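Local coordinates for NYN domain-containing protein (Vibrio parahaemolyticus, PDB 2QIP) that is of unknown function but belongs to the NYN family of the PIN clan and may act as an RNA nuclease, at residues E104-V109 against Q130-K135; H8-A13 against D108-I113. All coordinates share one frame; numbering follows the deposited sequence.

Both contacts lie at one end of a six-stranded parallel sheet, their centres about 9 Å apart, and they share D108 and V109. Along the chain, strand 10-17 comes first, then helix 95-105, strand 111-115, helix 122-132 and strand 135-140. Contact 1 joins the ends of the two helices that flank strand 111-115 in sequence; contact 2 pairs the start of that strand with strand 10-17. K135 ties them together, its backbone bonding to D110 and V112 from the side of strand 111-115 turned away from strand 10-17, while I105 packs on A13. The turn after helix 95-105 is thus held by helix and sheet alike, within a helix-strand-helix-strand run of the NYN domain.

Contact 1: residues E104-V109 against Q130-K135; sequences EIAPDV and QRYNKK. With EDO (1,2-ethanediol), chain C; EDO (1,2-ethanediol), chain D; EDO (1,2-ethanediol), chain B.
The ammonium of K134 sits against the 3-10 turn that follows helix 95-105, where NZ donates to the carbonyl oxygens A106 O (3.0 Å) and V109 O (2.8 Å) and more weakly to P107 O. A fourth oxygen, O1 of an ethanediol probably left from crystallisation, also accepts from K134 NZ at 3.0 Å. Bends at chi2 (-50°) and chi4 (71°) fold the lysine chain so that CG and CD pass close to V109 O before NZ turns to the carbonyls. A106 O is shared, since V109 N also bonds to it at 3.3 Å.

Beside this polar cluster, the Y132 ring covers the start of the 3-10 turn. P107 CD lies over one face, 4.1 Å from the ring centroid, in a CH-pi contact, and A106 CB makes an off-centre one. P107 and Y132 run side by side in the same direction. Farther out, E104, turned away from 130-135, forms a salt bridge through OE1 with R127 of the second subunit.

Three carbonyl oxygens of the 3-10 turn and the residue after it converge on one ammonium, whose positive charge probably offsets their partial negative charge; this joins the turn after helix 95-105 to the residues following helix 122-132.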
loop_
_atom_site.group_PDB
_atom_site.type_symbol
_atom_site.label_atom_id
_atom_site.label_comp_id
_atom_site.label_asym_id
_atom_site.label_seq_id
_atom_site.Cartn_x
_atom_site.Cartn_y
_atom_site.Cartn_z
ATOM N N GLU A 104 -8.225 -3.691 7.655
ATOM C CA GLU A 104 -9.487 -3.376 8.308
ATOM C C GLU A 104 -10.419 -4.587 8.441
ATOM O O GLU A 104 -11.117 -4.737 9.451
ATOM C CB GLU A 104 -10.194 -2.216 7.603
ATOM C CG GLU A 104 -9.704 -0.870 8.060
ATOM C CD GLU A 104 -10.423 0.252 7.342
ATOM O OE1 GLU A 104 -9.748 1.228 6.964
ATOM O OE2 GLU A 104 -11.647 0.129 7.117
ATOM N N ILE A 105 -10.460 -5.443 7.426
ATOM C CA ILE A 105 -11.414 -6.547 7.447
ATOM C C ILE A 105 -10.870 -7.772 8.183
ATOM O O ILE A 105 -11.648 -8.604 8.630
ATOM C CB ILE A 105 -11.903 -6.896 6.001
ATOM C CG1 ILE A 105 -13.234 -7.668 6.037
ATOM C CG2 ILE A 105 -10.834 -7.689 5.223
ATOM C CD1 ILE A 105 -14.411 -6.871 6.505
ATOM N N ALA A 106 -9.547 -7.878 8.304
ATOM C CA ALA A 106 -8.940 -9.055 8.950
ATOM C C ALA A 106 -9.580 -9.470 10.297
ATOM O O ALA A 106 -9.828 -10.648 10.522
ATOM C CB ALA A 106 -7.432 -8.874 9.107
ATOM N N PRO A 107 -9.811 -8.518 11.224
ATOM C CA PRO A 107 -10.405 -8.971 12.503
ATOM C C PRO A 107 -11.791 -9.600 12.380
ATOM O O PRO A 107 -12.208 -10.322 13.285
ATOM C CB PRO A 107 -10.462 -7.691 13.355
ATOM C CG PRO A 107 -10.337 -6.543 12.373
ATOM C CD PRO A 107 -9.490 -7.074 11.253
ATOM N N ASP A 108 -12.479 -9.336 11.272
ATOM C CA ASP A 108 -13.855 -9.787 11.104
ATOM C C ASP A 108 -13.982 -11.107 10.363
ATOM O O ASP A 108 -15.085 -11.621 10.219
ATOM C CB ASP A 108 -14.682 -8.736 10.363
ATOM C CG ASP A 108 -14.760 -7.440 11.119
ATOM O OD1 ASP A 108 -15.081 -7.496 12.318
ATOM O OD2 ASP A 108 -14.474 -6.376 10.527
ATOM N N VAL A 109 -12.860 -11.657 9.894
ATOM C CA VAL A 109 -12.910 -12.884 9.080
ATOM C C VAL A 109 -11.899 -13.914 9.561
ATOM O O VAL A 109 -10.923 -13.568 10.252
ATOM C CB VAL A 109 -12.710 -12.607 7.561
ATOM C CG1 VAL A 109 -13.846 -11.743 7.047
ATOM C CG2 VAL A 109 -11.366 -11.936 7.273
ATOM N N GLN A 130 0.541 -11.905 11.546
ATOM C CA GLN A 130 1.163 -11.499 12.837
ATOM C C GLN A 130 0.151 -10.864 13.779
ATOM O O GLN A 130 0.031 -11.225 14.964
ATOM C CB GLN A 130 2.293 -10.513 12.595
ATOM C CG GLN A 130 3.508 -11.093 11.909
ATOM C CD GLN A 130 4.502 -10.007 11.526
ATOM O OE1 GLN A 130 4.127 -8.853 11.245
ATOM N NE2 GLN A 130 5.782 -10.372 11.505
ATOM N N ARG A 131 -0.576 -9.876 13.262
ATOM C CA ARG A 131 -1.434 -9.083 14.149
ATOM C C ARG A 131 -2.768 -9.747 14.434
ATOM O O ARG A 131 -3.269 -9.660 15.573
ATOM C CB ARG A 131 -1.643 -7.678 13.584
ATOM C CG ARG A 131 -0.328 -6.921 13.543
ATOM C CD ARG A 131 -0.464 -5.471 13.167
ATOM N NE ARG A 131 -1.204 -4.665 14.148
ATOM C CZ ARG A 131 -0.721 -4.213 15.306
ATOM N NH1 ARG A 131 0.503 -4.543 15.726
ATOM N NH2 ARG A 131 -1.499 -3.474 16.089
ATOM N N TYR A 132 -3.349 -10.412 13.422
ATOM C CA TYR A 132 -4.701 -10.970 13.570
ATOM C C TYR A 132 -4.737 -12.495 13.569
ATOM O O TYR A 132 -5.791 -13.097 13.780
ATOM C CB TYR A 132 -5.642 -10.407 12.487
ATOM C CG TYR A 132 -5.701 -8.908 12.564
ATOM C CD1 TYR A 132 -6.525 -8.276 13.497
ATOM C CD2 TYR A 132 -4.867 -8.123 11.773
ATOM C CE1 TYR A 132 -6.533 -6.885 13.610
ATOM C CE2 TYR A 132 -4.861 -6.739 11.884
ATOM C CZ TYR A 132 -5.699 -6.128 12.790
ATOM O OH TYR A 132 -5.700 -4.751 12.897
ATOM N N ASN A 133 -3.585 -13.109 13.302
ATOM C CA ASN A 133 -3.476 -14.564 13.193
ATOM C C ASN A 133 -4.605 -15.193 12.381
ATOM O O ASN A 133 -5.140 -16.251 12.750
ATOM C CB ASN A 133 -3.341 -15.230 14.564
ATOM C CG ASN A 133 -2.835 -16.652 14.468
ATOM O OD1 ASN A 133 -2.123 -17.033 13.516
ATOM N ND2 ASN A 133 -3.187 -17.455 15.464
ATOM N N LYS A 134 -4.952 -14.541 11.264
ATOM C CA LYS A 134 -5.922 -15.111 10.335
ATOM C C LYS A 134 -5.194 -15.787 9.173
ATOM O O LYS A 134 -3.989 -15.577 8.983
ATOM C CB LYS A 134 -6.909 -14.028 9.853
ATOM C CG LYS A 134 -7.613 -13.260 10.990
ATOM C CD LYS A 134 -8.251 -14.131 12.067
ATOM C CE LYS A 134 -8.895 -13.295 13.194
ATOM N NZ LYS A 134 -10.133 -12.589 12.759
ATOM N N LYS A 135 -5.931 -16.627 8.440
ATOM C CA LYS A 135 -5.362 -17.308 7.274
ATOM C C LYS A 135 -5.432 -16.399 6.067
ATOM O O LYS A 135 -6.330 -15.542 5.975
ATOM C CB LYS A 135 -6.143 -18.589 6.959
ATOM C CG LYS A 135 -6.155 -19.609 8.088
ATOM C CD LYS A 135 -4.848 -20.331 8.203
ATOM C CE LYS A 135 -4.924 -21.419 9.285
ATOM N NZ LYS A 135 -3.599 -22.070 9.429
HETATM C C1 EDO C . -13.558 -14.185 12.729
HETATM O O1 EDO C . -12.229 -14.700 12.839
HETATM C C2 EDO C . -14.302 -14.469 14.030
HETATM O O2 EDO C . -15.487 -13.678 13.996
HETATM C C1 EDO D . 2.831 -4.940 13.687
HETATM O O1 EDO D . 3.935 -4.100 13.348
HETATM C C2 EDO D . 3.244 -6.178 14.459
HETATM O O2 EDO D . 3.152 -7.308 13.584
HETATM C C1 EDO B . -12.720 2.875 7.047
HETATM O O1 EDO B . -13.093 2.188 5.852
HETATM C C2 EDO B . -13.672 4.001 7.404
HETATM O O2 EDO B . -13.026 5.246 7.118
#

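Contact 2: residues H8-A13 against D108-I113; sequences HKEKIA and DVDRVI. With EDO (1,2-ethanediol), chain C.
E10 and R111 meet where the parallel pairing of strands 10-17 and 111-115 begins. From R111 CB, which already lies 3.4 Å from E10 OE2, the arginine chain runs out extended through CG and CD, both near the same carboxylate, and then bends at chi3 (-65°). This brings NE to E10 OE2 at 2.8 Å, a salt bridge on the syn side of the carboxylate and close to the guanidinium plane, although the two planes stand 69° apart. Beyond it, NH2 reaches a water that also bonds weakly to E10 OE2, and NH1 donates to T137. The other carboxylate oxygen, E10 OE1, pairs with K46.

D110 adds a side-chain bond just ahead of the ladder: its OD2 accepts a nearly straight bond from K11 N (2.8 Å, 174°), and a water links OD2 to K9 O. K11 O in return takes two donors, D110 N from above the carbonyl plane and R111 N at 3.1 Å. The parallel hydrogen-bond ladder then runs on through A13 N to R111 O and I113 N to A13 O, the latter at 2.7 Å. V109 CG1 packs against A13 CB, and I12 CD1 meets I113 CD1 at 3.9 Å on the face that also carries R111.

These are inner strands of the sheet. Strand 46-55 bonds to E10 and I12 on one side, strand 135-140 to D110 and V112 on the other, while I105 from helix 95-105 covers A13.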
loop_
_atom_site.group_PDB
_atom_site.type_symbol
_atom_site.label_atom_id
_atom_site.label_comp_id
_atom_site.label_asym_id
_atom_site.label_seq_id
_atom_site.Cartn_x
_atom_site.Cartn_y
_atom_site.Cartn_z
ATOM N N HIS A 8 -19.843 -22.238 12.988
ATOM C CA HIS A 8 -20.010 -21.219 11.961
ATOM C C HIS A 8 -19.189 -21.651 10.745
ATOM O O HIS A 8 -18.098 -22.189 10.908
ATOM C CB HIS A 8 -19.485 -19.857 12.448
ATOM C CG HIS A 8 -20.359 -19.179 13.458
ATOM N ND1 HIS A 8 -19.847 -18.559 14.579
ATOM C CD2 HIS A 8 -21.703 -19.008 13.514
ATOM C CE1 HIS A 8 -20.839 -18.038 15.284
ATOM N NE2 HIS A 8 -21.975 -18.299 14.662
ATOM N N LYS A 9 -19.713 -21.432 9.535
ATOM C CA LYS A 9 -18.925 -21.621 8.301
ATOM C C LYS A 9 -17.704 -20.705 8.392
ATOM O O LYS A 9 -17.776 -19.670 9.054
ATOM C CB LYS A 9 -19.728 -21.202 7.071
ATOM C CG LYS A 9 -21.053 -21.937 6.834
ATOM C CD LYS A 9 -21.405 -21.789 5.371
ATOM C CE LYS A 9 -22.811 -21.281 5.168
ATOM N NZ LYS A 9 -22.846 -20.276 4.073
ATOM N N GLU A 10 -16.609 -21.069 7.719
ATOM C CA GLU A 10 -15.433 -20.189 7.678
ATOM C C GLU A 10 -15.852 -18.838 7.105
ATOM O O GLU A 10 -16.471 -18.770 6.039
ATOM C CB GLU A 10 -14.317 -20.790 6.818
ATOM C CG GLU A 10 -13.023 -19.996 6.896
ATOM C CD GLU A 10 -11.931 -20.479 5.946
ATOM O OE1 GLU A 10 -12.248 -20.883 4.817
ATOM O OE2 GLU A 10 -10.741 -20.436 6.330
ATOM N N LYS A 11 -15.517 -17.769 7.821
ATOM C CA LYS A 11 -15.810 -16.412 7.363
ATOM C C LYS A 11 -14.664 -15.934 6.478
ATOM O O LYS A 11 -13.501 -16.026 6.874
ATOM C CB LYS A 11 -15.944 -15.480 8.570
ATOM C CG LYS A 11 -17.289 -15.613 9.307
ATOM C CD LYS A 11 -17.324 -14.686 10.547
ATOM C CE LYS A 11 -18.712 -14.669 11.163
ATOM N NZ LYS A 11 -18.778 -13.788 12.372
ATOM N N ILE A 12 -14.986 -15.407 5.297
ATOM C CA ILE A 12 -13.966 -14.954 4.359
ATOM C C ILE A 12 -14.201 -13.517 3.907
ATOM O O ILE A 12 -15.333 -13.019 3.870
ATOM C CB ILE A 12 -13.854 -15.867 3.115
ATOM C CG1 ILE A 12 -15.110 -15.796 2.239
ATOM C CG2 ILE A 12 -13.528 -17.295 3.551
ATOM C CD1 ILE A 12 -14.978 -16.562 0.916
ATOM N N ALA A 13 -13.091 -12.858 3.584
ATOM C CA ALA A 13 -13.121 -11.595 2.844
ATOM C C ALA A 13 -12.369 -11.818 1.556
ATOM O O ALA A 13 -11.297 -12.416 1.588
ATOM C CB ALA A 13 -12.434 -10.501 3.630
ATOM N N ASP A 108 -12.479 -9.336 11.272
ATOM C CA ASP A 108 -13.855 -9.787 11.104
ATOM C C ASP A 108 -13.982 -11.107 10.363
ATOM O O ASP A 108 -15.085 -11.621 10.219
ATOM C CB ASP A 108 -14.682 -8.736 10.363
ATOM C CG ASP A 108 -14.760 -7.440 11.119
ATOM O OD1 ASP A 108 -15.081 -7.496 12.318
ATOM O OD2 ASP A 108 -14.474 -6.376 10.527
ATOM N N VAL A 109 -12.860 -11.657 9.894
ATOM C CA VAL A 109 -12.910 -12.884 9.080
ATOM C C VAL A 109 -11.899 -13.914 9.561
ATOM O O VAL A 109 -10.923 -13.568 10.252
ATOM C CB VAL A 109 -12.710 -12.607 7.561
ATOM C CG1 VAL A 109 -13.846 -11.743 7.047
ATOM C CG2 VAL A 109 -11.366 -11.936 7.273
ATOM N N ASP A 110 -12.146 -15.173 9.201
ATOM C CA ASP A 110 -11.178 -16.228 9.472
ATOM C C ASP A 110 -10.079 -16.292 8.427
ATOM O O ASP A 110 -8.984 -16.757 8.701
ATOM C CB ASP A 110 -11.866 -17.594 9.526
ATOM C CG ASP A 110 -12.945 -17.660 10.597
ATOM O OD1 ASP A 110 -12.627 -17.338 11.759
ATOM O OD2 ASP A 110 -14.111 -17.969 10.279
ATOM N N ARG A 111 -10.391 -15.851 7.218
ATOM C CA ARG A 111 -9.456 -15.971 6.110
ATOM C C ARG A 111 -9.683 -14.813 5.147
ATOM O O ARG A 111 -10.829 -14.463 4.825
ATOM C CB ARG A 111 -9.697 -17.296 5.374
ATOM C CG ARG A 111 -8.737 -17.535 4.191
ATOM C CD ARG A 111 -9.046 -18.819 3.475
ATOM N NE ARG A 111 -8.814 -19.954 4.357
ATOM C CZ ARG A 111 -7.663 -20.622 4.481
ATOM N NH1 ARG A 111 -6.587 -20.306 3.759
ATOM N NH2 ARG A 111 -7.587 -21.630 5.364
ATOM N N VAL A 112 -8.571 -14.205 4.737
ATOM C CA VAL A 112 -8.567 -13.186 3.675
ATOM C C VAL A 112 -8.127 -13.880 2.391
ATOM O O VAL A 112 -7.082 -14.578 2.372
ATOM C CB VAL A 112 -7.597 -12.020 4.025
ATOM C CG1 VAL A 112 -7.502 -11.022 2.862
ATOM C CG2 VAL A 112 -8.043 -11.317 5.307
ATOM N N ILE A 113 -8.914 -13.694 1.327
ATOM C CA ILE A 113 -8.541 -14.219 0.011
ATOM C C ILE A 113 -8.134 -13.046 -0.873
ATOM O O ILE A 113 -8.952 -12.167 -1.148
ATOM C CB ILE A 113 -9.695 -15.015 -0.619
ATOM C CG1 ILE A 113 -10.115 -16.184 0.304
ATOM C CG2 ILE A 113 -9.325 -15.483 -2.032
ATOM C CD1 ILE A 113 -11.306 -16.990 -0.199
HETATM C C1 EDO C . -13.558 -14.185 12.729
HETATM O O1 EDO C . -12.229 -14.700 12.839
HETATM C C2 EDO C . -14.302 -14.469 14.030
HETATM O O2 EDO C . -15.487 -13.678 13.996
HETATM O O HOH W 1 -16.356 -18.737 11.476
HETATM O O HOH W 2 -10.199 -23.422 5.835
HETATM O O HOH W 3 -17.487 -11.064 11.316
#